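Cfl (Pectobacterium brasiliense, PDB 7A9J) is a coronafacic acid ligase of the ATP-dependent AMP-binding enzyme family, which probably activates carboxylic acids as acyl adenylates for amide formation. Local coordinates at residues A[122-127]-A[145-150]; A[58-63]-A[161-166]; A[75-80]-A[97-102]. The protein carries 1 engineered substitution. All blocks are in the same frame, centred on the assembly; numbering follows the deposited sequence.

Overall arrangement
The three contacts lie at one five-stranded parallel sheet in the AMP-binding enzyme region. Its order is 98-101, 74-78, 122-125, 145-148, 160-162. Interaction 3 pairs the first two strands and interaction 1 the third and fourth. Interaction 2 packs helix 50-66 against the turn after the last strand. The centres of interactions 1 and 3 are about 10 Å apart, as are those of 1 and 2; the centres of interactions 2 and 3 are about 15 Å apart. Along the chain, residues 58-63 come first and 161-166 last. Interactions 3 and 1 close in series between them. The P101 side chain of interaction 3 is about 10 Å from the bound indene acid.

Interaction 1: residues A[122-127]-A[145-150]; sequences AYIGDK and KIWVID
Y123 and W147 exchange backbone bonds with the opposite strand and head the tightly packed part of this contact. Strands 122-125 and 145-148 run parallel, 4° apart in direction. Y123 N donates to K145 O at 2.9 Å, and W147 N returns a bond to Y123 O. G125 N reaches W147 O, and I149 N closes the ladder at G125 O. Between these bonds lie CA-H...O contacts, such as I124 CA to W147 O at 3.3 Å.

One face carries A122, I124, K145 and W147. The indole CG lies beside its backbone N (chi1 -67°), which lays the six-membered ring along the neighbouring strand. I124 CG1 approaches W147 CE3 obliquely at 3.8 Å, and A122 CB meets CZ3 at 4.0 Å. K145 CB covers one face of this indole, near its rim. On the other face, Y123 CG stands anti to its backbone N (chi1 166°), and CD1 touches I146 CG2 at 3.6 Å. The phenol extends over G125, whose missing side chain leaves room for OH. That hydroxyl is hydrogen-bonded to H78 ND1.

The far end is looser and faces solvent. K127 stretches its aliphatic chain across D150 at about a right angle, CD to D150 CB 3.9 Å. Their charged ends do not meet. A water bridges the two residues, accepting from K127 N and donating to D150 OD1 at 2.9 Å.

The D126 side chain caps the start of helix 127-132; OD2 forms a salt bridge with R129 and accepts from G80 N. F130 of that helix packs on Y123, I146 and V148. On the opposite face, W163 of helix 163-166 touches I124 and I149. Strands 74-78 and 160-162 continue the sheet on either side.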
loop_
_atom_site.group_PDB
_atom_site.type_symbol
_atom_site.label_atom_id
_atom_site.label_comp_id
_atom_site.label_asym_id
_atom_site.label_seq_id
_atom_site.Cartn_x
_atom_site.Cartn_y
_atom_site.Cartn_z
ATOM N N ALA A 122 6.000 -6.739 -25.262
ATOM C CA ALA A 122 7.301 -7.103 -24.728
ATOM C C ALA A 122 7.159 -7.450 -23.252
ATOM O O ALA A 122 6.214 -7.024 -22.590
ATOM C CB ALA A 122 8.332 -5.975 -24.928
ATOM N N TYR A 123 8.133 -8.211 -22.740
ATOM C CA TYR A 123 8.182 -8.592 -21.327
ATOM C C TYR A 123 9.610 -8.362 -20.815
ATOM O O TYR A 123 10.576 -8.687 -21.509
ATOM C CB TYR A 123 7.762 -10.073 -21.201
ATOM C CG TYR A 123 8.066 -10.729 -19.893
ATOM C CD1 TYR A 123 9.356 -11.211 -19.616
ATOM C CD2 TYR A 123 7.071 -10.925 -18.950
ATOM C CE1 TYR A 123 9.649 -11.852 -18.420
ATOM C CE2 TYR A 123 7.341 -11.559 -17.729
ATOM C CZ TYR A 123 8.611 -12.003 -17.459
ATOM O OH TYR A 123 8.961 -12.671 -16.297
ATOM N N ILE A 124 9.739 -7.772 -19.615
ATOM C CA ILE A 124 11.021 -7.657 -18.912
ATOM C C ILE A 124 10.856 -8.262 -17.521
ATOM O O ILE A 124 9.973 -7.849 -16.760
ATOM C CB ILE A 124 11.489 -6.202 -18.808
ATOM C CG1 ILE A 124 11.747 -5.620 -20.200
ATOM C CG2 ILE A 124 12.835 -6.080 -18.030
ATOM C CD1 ILE A 124 11.992 -4.086 -20.173
ATOM N N GLY A 125 11.675 -9.248 -17.199
ATOM C CA GLY A 125 11.567 -9.925 -15.925
ATOM C C GLY A 125 12.937 -10.292 -15.391
ATOM O O GLY A 125 13.964 -10.112 -16.063
ATOM N N ASP A 126 12.954 -10.789 -14.157
ATOM C CA ASP A 126 14.186 -11.297 -13.581
ATOM C C ASP A 126 14.168 -12.806 -13.555
ATOM O O ASP A 126 13.196 -13.468 -13.964
ATOM C CB ASP A 126 14.489 -10.690 -12.192
ATOM C CG ASP A 126 13.471 -11.022 -11.128
ATOM O OD1 ASP A 126 12.603 -11.901 -11.343
ATOM O OD2 ASP A 126 13.533 -10.357 -10.039
ATOM N N LYS A 127 15.327 -13.363 -13.189
ATOM C CA LYS A 127 15.504 -14.793 -13.330
ATOM C C LYS A 127 14.433 -15.568 -12.568
ATOM O O LYS A 127 13.785 -16.472 -13.116
ATOM C CB LYS A 127 16.906 -15.185 -12.851
ATOM C CG LYS A 127 17.214 -16.630 -13.116
ATOM C CD LYS A 127 18.616 -17.051 -12.646
ATOM C CE LYS A 127 18.821 -18.543 -12.800
ATOM N NZ LYS A 127 20.180 -19.008 -12.410
ATOM N N LYS A 145 9.578 -9.337 -27.879
ATOM C CA LYS A 145 10.808 -9.350 -27.107
ATOM C C LYS A 145 10.499 -9.745 -25.675
ATOM O O LYS A 145 9.593 -9.186 -25.051
ATOM C CB LYS A 145 11.467 -7.966 -27.082
ATOM C CG LYS A 145 11.746 -7.423 -28.484
ATOM C CD LYS A 145 12.867 -8.153 -29.103
ATOM C CE LYS A 145 12.930 -7.842 -30.629
ATOM N NZ LYS A 145 14.145 -8.376 -31.288
ATOM N N ILE A 146 11.303 -10.656 -25.157
ATOM C CA ILE A 146 11.282 -11.098 -23.768
ATOM C C ILE A 146 12.722 -10.936 -23.278
ATOM O O ILE A 146 13.585 -11.689 -23.705
ATOM C CB ILE A 146 10.851 -12.579 -23.674
ATOM C CG1 ILE A 146 9.460 -12.766 -24.287
ATOM C CG2 ILE A 146 10.947 -13.109 -22.228
ATOM C CD1 ILE A 146 9.070 -14.227 -24.482
ATOM N N TRP A 147 12.965 -10.031 -22.338
ATOM C CA TRP A 147 14.282 -9.874 -21.736
ATOM C C TRP A 147 14.249 -10.341 -20.286
ATOM O O TRP A 147 13.287 -10.038 -19.551
ATOM C CB TRP A 147 14.732 -8.411 -21.764
ATOM C CG TRP A 147 15.020 -7.787 -23.132
ATOM C CD1 TRP A 147 16.196 -7.852 -23.842
ATOM C CD2 TRP A 147 14.141 -6.939 -23.893
ATOM N NE1 TRP A 147 16.090 -7.126 -25.020
ATOM C CE2 TRP A 147 14.852 -6.539 -25.061
ATOM C CE3 TRP A 147 12.834 -6.486 -23.709
ATOM C CZ2 TRP A 147 14.284 -5.737 -26.038
ATOM C CZ3 TRP A 147 12.270 -5.670 -24.654
ATOM C CH2 TRP A 147 13.017 -5.283 -25.817
ATOM N N VAL A 148 15.282 -11.073 -19.878
ATOM C CA VAL A 148 15.333 -11.743 -18.570
ATOM C C VAL A 148 16.706 -11.464 -17.964
ATOM O O VAL A 148 17.743 -11.782 -18.579
ATOM C CB VAL A 148 15.127 -13.254 -18.690
ATOM C CG1 VAL A 148 15.233 -13.944 -17.308
ATOM C CG2 VAL A 148 13.845 -13.563 -19.420
ATOM N N ILE A 149 16.714 -10.890 -16.769
ATOM C CA ILE A 149 17.966 -10.725 -16.041
ATOM C C ILE A 149 18.462 -12.092 -15.624
ATOM O O ILE A 149 17.708 -12.895 -15.047
ATOM C CB ILE A 149 17.738 -9.827 -14.812
ATOM C CG1 ILE A 149 17.209 -8.466 -15.249
ATOM C CG2 ILE A 149 19.043 -9.720 -14.004
ATOM C CD1 ILE A 149 16.842 -7.527 -14.048
ATOM N N ASP A 150 19.728 -12.392 -15.959
ATOM C CA ASP A 150 20.359 -13.669 -15.652
ATOM C C ASP A 150 19.679 -14.838 -16.362
ATOM O O ASP A 150 19.739 -15.967 -15.865
ATOM C CB ASP A 150 20.392 -13.978 -14.151
ATOM C CG ASP A 150 21.054 -12.899 -13.332
ATOM O OD1 ASP A 150 20.384 -12.374 -12.408
ATOM O OD2 ASP A 150 22.249 -12.632 -13.571
HETATM O O HOH W 1 17.660 -11.922 -11.623
HETATM O O HOH W 2 21.381 -17.551 -14.838
#

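Interaction 2: residues A[58-63]-A[161-166]; sequences QRIATG and HNWEEI
H161 ND1 donates to E165 OE1 at 2.7 Å, the shortest polar bond within 161-166, whose last residue, I166, meets G63. The carboxylate is met on its syn side, with OE1 tilted somewhat from the imidazole plane. Its other oxygen, OE2, accepts from N162 N at 2.9 Å, and this donor comes from above the carboxylate plane. N162 OD1 in turn takes E164 N on a lone pair, at 2.8 Å and nearly straight (163°). N162 and E165 thus form a capping box at the start of helix 163-166.

The turn follows strand 160-162, an outermost strand of a five-stranded parallel sheet, and packs on helix 50-66 of the same alpha/beta region. The two meet backbone to backbone at G63. With no side chain there, I166 O comes to 3.3 Å from G63 CA in a CA-H...O contact. I166 CG1 also rests against this glycine.

Beside it, I60 points CD1 at the edge of the W163 indole, near the ring plane, 3.6 Å from CH2. The ring reaches this far because its CG is anti to the backbone N (chi1 164°). I166 CG2 covers one face of the indole, while I166 CD1 meets I60 CG2 obliquely at 4.1 Å. A87 and A91 of helix 83-95 pack on I60, and E84 and T88 of that helix touch W163.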
loop_
_atom_site.group_PDB
_atom_site.type_symbol
_atom_site.label_atom_id
_atom_site.label_comp_id
_atom_site.label_asym_id
_atom_site.label_seq_id
_atom_site.Cartn_x
_atom_site.Cartn_y
_atom_site.Cartn_z
ATOM N N GLN A 58 19.053 5.634 -19.754
ATOM C CA GLN A 58 19.283 5.980 -21.152
ATOM C C GLN A 58 19.656 4.762 -21.982
ATOM O O GLN A 58 19.156 4.626 -23.111
ATOM C CB GLN A 58 20.353 7.082 -21.285
ATOM C CG GLN A 58 19.806 8.405 -20.702
ATOM C CD GLN A 58 20.889 9.506 -20.700
ATOM O OE1 GLN A 58 22.078 9.243 -20.864
ATOM N NE2 GLN A 58 20.459 10.728 -20.497
ATOM N N ARG A 59 20.553 3.880 -21.460
ATOM C CA ARG A 59 20.930 2.676 -22.205
ATOM C C ARG A 59 19.712 1.759 -22.427
ATOM O O ARG A 59 19.536 1.212 -23.546
ATOM C CB ARG A 59 22.048 1.916 -21.488
ATOM C CG ARG A 59 23.431 2.568 -21.615
ATOM C CD ARG A 59 24.533 1.592 -21.209
ATOM N NE ARG A 59 25.818 2.141 -21.659
ATOM C CZ ARG A 59 26.699 1.534 -22.436
ATOM N NH1 ARG A 59 27.818 2.175 -22.744
ATOM N NH2 ARG A 59 26.496 0.297 -22.883
ATOM N N ILE A 60 18.860 1.624 -21.405
ATOM C CA ILE A 60 17.679 0.772 -21.552
ATOM C C ILE A 60 16.763 1.355 -22.620
ATOM O O ILE A 60 16.326 0.649 -23.540
ATOM C CB ILE A 60 16.927 0.579 -20.219
ATOM C CG1 ILE A 60 17.782 -0.147 -19.163
ATOM C CG2 ILE A 60 15.640 -0.257 -20.493
ATOM C CD1 ILE A 60 17.279 0.144 -17.681
ATOM N N ALA A 61 16.531 2.669 -22.565
ATOM C CA ALA A 61 15.741 3.330 -23.604
ATOM C C ALA A 61 16.293 3.067 -24.997
ATOM O O ALA A 61 15.526 2.797 -25.936
ATOM C CB ALA A 61 15.663 4.833 -23.353
ATOM N N THR A 62 17.624 3.138 -25.168
ATOM C CA THR A 62 18.164 2.875 -26.487
ATOM C C THR A 62 17.959 1.420 -26.887
ATOM O O THR A 62 17.638 1.140 -28.049
ATOM C CB THR A 62 19.643 3.270 -26.523
ATOM O OG1 THR A 62 19.728 4.698 -26.355
ATOM C CG2 THR A 62 20.282 2.893 -27.862
ATOM N N GLY A 63 18.129 0.489 -25.941
ATOM C CA GLY A 63 17.931 -0.917 -26.259
ATOM C C GLY A 63 16.498 -1.231 -26.665
ATOM O O GLY A 63 16.262 -1.957 -27.653
ATOM N N HIS A 161 15.667 -13.029 -24.746
ATOM C CA HIS A 161 16.960 -12.358 -24.752
ATOM C C HIS A 161 17.455 -12.171 -23.327
ATOM O O HIS A 161 16.672 -12.081 -22.376
ATOM C CB HIS A 161 16.861 -10.987 -25.451
ATOM C CG HIS A 161 16.482 -11.095 -26.889
ATOM N ND1 HIS A 161 17.412 -11.242 -27.903
ATOM C CD2 HIS A 161 15.264 -11.115 -27.482
ATOM C CE1 HIS A 161 16.778 -11.342 -29.060
ATOM N NE2 HIS A 161 15.474 -11.241 -28.834
ATOM N N ASN A 162 18.767 -12.102 -23.182
ATOM C CA ASN A 162 19.327 -11.727 -21.891
ATOM C C ASN A 162 19.188 -10.222 -21.694
ATOM O O ASN A 162 19.346 -9.440 -22.645
ATOM C CB ASN A 162 20.807 -12.137 -21.854
ATOM C CG ASN A 162 21.422 -12.014 -20.474
ATOM O OD1 ASN A 162 21.563 -10.907 -19.938
ATOM N ND2 ASN A 162 21.797 -13.161 -19.889
ATOM N N TRP A 163 18.949 -9.818 -20.441
ATOM C CA TRP A 163 18.852 -8.406 -20.077
ATOM C C TRP A 163 20.063 -7.605 -20.568
ATOM O O TRP A 163 19.926 -6.437 -20.959
ATOM C CB TRP A 163 18.767 -8.269 -18.558
ATOM C CG TRP A 163 19.025 -6.904 -18.036
ATOM C CD1 TRP A 163 20.208 -6.412 -17.508
ATOM C CD2 TRP A 163 18.090 -5.838 -17.995
ATOM N NE1 TRP A 163 20.036 -5.114 -17.138
ATOM C CE2 TRP A 163 18.763 -4.715 -17.454
ATOM C CE3 TRP A 163 16.751 -5.719 -18.366
ATOM C CZ2 TRP A 163 18.131 -3.498 -17.259
ATOM C CZ3 TRP A 163 16.091 -4.500 -18.124
ATOM C CH2 TRP A 163 16.801 -3.400 -17.611
ATOM N N GLU A 164 21.250 -8.191 -20.468
ATOM C CA GLU A 164 22.458 -7.455 -20.904
ATOM C C GLU A 164 22.335 -6.939 -22.326
ATOM O O GLU A 164 22.979 -5.939 -22.687
ATOM C CB GLU A 164 23.675 -8.331 -20.748
ATOM C CG GLU A 164 23.803 -8.791 -19.349
ATOM C CD GLU A 164 24.875 -8.104 -18.555
ATOM O OE1 GLU A 164 25.705 -8.841 -17.972
ATOM O OE2 GLU A 164 24.888 -6.849 -18.502
ATOM N N GLU A 165 21.523 -7.604 -23.152
ATOM C CA GLU A 165 21.392 -7.161 -24.530
ATOM C C GLU A 165 20.724 -5.796 -24.613
ATOM O O GLU A 165 21.066 -4.994 -25.500
ATOM C CB GLU A 165 20.609 -8.181 -25.350
ATOM C CG GLU A 165 21.282 -9.515 -25.503
ATOM C CD GLU A 165 20.390 -10.527 -26.229
ATOM O OE1 GLU A 165 19.885 -10.190 -27.333
ATOM O OE2 GLU A 165 20.184 -11.647 -25.678
ATOM N N ILE A 166 19.812 -5.497 -23.687
ATOM C CA ILE A 166 19.077 -4.247 -23.765
ATOM C C ILE A 166 19.932 -3.064 -23.345
ATOM O O ILE A 166 19.533 -1.918 -23.593
ATOM C CB ILE A 166 17.784 -4.323 -22.910
ATOM C CG1 ILE A 166 16.664 -3.471 -23.497
ATOM C CG2 ILE A 166 18.018 -3.839 -21.457
ATOM C CD1 ILE A 166 15.353 -3.656 -22.711
#

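Interaction 3: residues A[75-80]-A[97-102]; sequences ISIHMG and AVFVPL
Segments 75-78 and 98-101 lie 4.5 Å apart at their closest and run in the same direction, twisted by 35°, with I75 beside F99, S76 beside V100 and I77 beside P101. They belong to the beta-alpha-beta unit of strand 74-78, helix 83-95 and strand 98-101, the last an outermost strand of the five-stranded parallel sheet.

Four backbone bonds knit the pair. I75 N donates to V98 O at 2.8 Å and is almost straight on to the carbonyl. V100 N then reaches I75 O, and I77 N reaches V100 O. This third donor sits well above the carbonyl plane. L102 N completes the set at I77 O, also at 2.8 Å.

I75, I77 and F99 share a face. I75 sends CD1 to A97 CB at 3.9 Å. I77 has an extended outer chain, and its CD1 comes to 3.5 Å from F99 CB. F99 holds CG between its backbone N and carbonyl carbon (chi1 56°), which swings the ring away from the neighbouring strand. There it meets Y89 of helix 83-95 and F187 of strand 183-188. L85 and T88 of the same helix cover I77.

The other face carries S76 and V100, with L102 just past the strand end. L102 leans back over the first strand, placing CD1 3.7 Å from S76 CB. The serine hydroxyl is hydrogen-bonded to S120 OG. V111 of helix 108-117 packs on both H78 and L102. H78 turns CG anti to its backbone N (chi1 -176°), bringing the imidazole across L102 at about a right angle; its ND1 is hydrogen-bonded to Y123 OH. CD2 touches L102 CB at 3.7 Å, and L102 O lies in the ring plane at the imidazole edge, 3.4 Å from H78 CD2.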
loop_
_atom_site.group_PDB
_atom_site.type_symbol
_atom_site.label_atom_id
_atom_site.label_comp_id
_atom_site.label_asym_id
_atom_site.label_seq_id
_atom_site.Cartn_x
_atom_site.Cartn_y
_atom_site.Cartn_z
ATOM N N ILE A 75 4.641 -2.938 -22.295
ATOM C CA ILE A 75 5.684 -3.809 -21.795
ATOM C C ILE A 75 5.255 -4.345 -20.437
ATOM O O ILE A 75 5.046 -3.564 -19.501
ATOM C CB ILE A 75 7.009 -3.053 -21.639
ATOM C CG1 ILE A 75 7.354 -2.334 -22.933
ATOM C CG2 ILE A 75 8.114 -4.057 -21.218
ATOM C CD1 ILE A 75 8.782 -1.764 -22.869
ATOM N N SER A 76 5.128 -5.673 -20.325
ATOM C CA SER A 76 4.864 -6.301 -19.023
ATOM C C SER A 76 6.170 -6.408 -18.250
ATOM O O SER A 76 7.191 -6.797 -18.811
ATOM C CB SER A 76 4.255 -7.687 -19.212
ATOM O OG SER A 76 2.913 -7.572 -19.617
ATOM N N ILE A 77 6.143 -6.047 -16.967
ATOM C CA ILE A 77 7.339 -6.004 -16.141
ATOM C C ILE A 77 7.098 -6.919 -14.954
ATOM O O ILE A 77 6.052 -6.836 -14.287
ATOM C CB ILE A 77 7.659 -4.573 -15.664
ATOM C CG1 ILE A 77 7.864 -3.651 -16.872
ATOM C CG2 ILE A 77 8.956 -4.596 -14.870
ATOM C CD1 ILE A 77 8.184 -2.212 -16.491
ATOM N N HIS A 78 8.067 -7.748 -14.665
ATOM C CA HIS A 78 7.744 -8.860 -13.764
ATOM C C HIS A 78 9.043 -9.191 -13.019
ATOM O O HIS A 78 9.776 -10.085 -13.404
ATOM C CB HIS A 78 7.198 -10.029 -14.584
ATOM C CG HIS A 78 6.720 -11.215 -13.789
ATOM N ND1 HIS A 78 6.986 -12.515 -14.197
ATOM C CD2 HIS A 78 5.897 -11.322 -12.707
ATOM C CE1 HIS A 78 6.404 -13.362 -13.367
ATOM N NE2 HIS A 78 5.703 -12.671 -12.481
ATOM N N MET A 79 9.339 -8.433 -11.952
ATOM C CA MET A 79 10.607 -8.640 -11.257
ATOM C C MET A 79 10.561 -8.134 -9.813
ATOM O O MET A 79 9.700 -7.319 -9.428
ATOM C CB MET A 79 11.761 -7.993 -12.021
ATOM C CG MET A 79 11.774 -6.548 -12.103
ATOM S SD MET A 79 13.296 -5.897 -13.006
ATOM C CE MET A 79 13.265 -6.770 -14.584
ATOM N N GLY A 80 11.441 -8.733 -8.999
ATOM C CA GLY A 80 11.600 -8.344 -7.606
ATOM C C GLY A 80 12.374 -7.039 -7.496
ATOM O O GLY A 80 12.682 -6.387 -8.492
ATOM N N ALA A 97 6.792 4.190 -23.683
ATOM C CA ALA A 97 6.284 2.832 -23.622
ATOM C C ALA A 97 5.459 2.667 -22.354
ATOM O O ALA A 97 5.812 3.173 -21.284
ATOM C CB ALA A 97 7.423 1.801 -23.664
ATOM N N VAL A 98 4.333 1.987 -22.512
ATOM C CA VAL A 98 3.371 1.794 -21.427
ATOM C C VAL A 98 3.834 0.624 -20.569
ATOM O O VAL A 98 3.966 -0.503 -21.058
ATOM C CB VAL A 98 1.990 1.537 -22.036
ATOM C CG1 VAL A 98 0.927 1.234 -20.949
ATOM C CG2 VAL A 98 1.600 2.711 -22.907
ATOM N N PHE A 99 4.103 0.864 -19.289
ATOM C CA PHE A 99 4.546 -0.272 -18.497
ATOM C C PHE A 99 3.396 -0.896 -17.717
ATOM O O PHE A 99 2.473 -0.207 -17.285
ATOM C CB PHE A 99 5.693 0.054 -17.553
ATOM C CG PHE A 99 5.452 1.192 -16.583
ATOM C CD1 PHE A 99 5.146 0.907 -15.251
ATOM C CD2 PHE A 99 5.634 2.517 -16.974
ATOM C CE1 PHE A 99 4.994 1.921 -14.300
ATOM C CE2 PHE A 99 5.474 3.573 -16.017
ATOM C CZ PHE A 99 5.130 3.238 -14.671
ATOM N N VAL A 100 3.460 -2.217 -17.593
ATOM C CA VAL A 100 2.360 -3.029 -17.027
ATOM C C VAL A 100 2.987 -3.906 -15.950
ATOM O O VAL A 100 3.442 -5.017 -16.235
ATOM C CB VAL A 100 1.648 -3.888 -18.088
ATOM C CG1 VAL A 100 0.407 -4.580 -17.447
ATOM C CG2 VAL A 100 1.239 -3.056 -19.286
ATOM N N PRO A 101 3.045 -3.441 -14.700
ATOM C CA PRO A 101 3.684 -4.222 -13.651
ATOM C C PRO A 101 2.842 -5.452 -13.298
ATOM O O PRO A 101 1.595 -5.390 -13.186
ATOM C CB PRO A 101 3.780 -3.238 -12.476
ATOM C CG PRO A 101 3.353 -1.897 -13.010
ATOM C CD PRO A 101 2.613 -2.095 -14.275
ATOM N N LEU A 102 3.514 -6.597 -13.207
ATOM C CA LEU A 102 2.872 -7.878 -12.893
ATOM C C LEU A 102 3.241 -8.275 -11.473
ATOM O O LEU A 102 4.390 -8.633 -11.204
ATOM C CB LEU A 102 3.286 -8.991 -13.855
ATOM C CG LEU A 102 3.038 -8.652 -15.314
ATOM C CD1 LEU A 102 3.628 -9.757 -16.240
ATOM C CD2 LEU A 102 1.565 -8.424 -15.527
#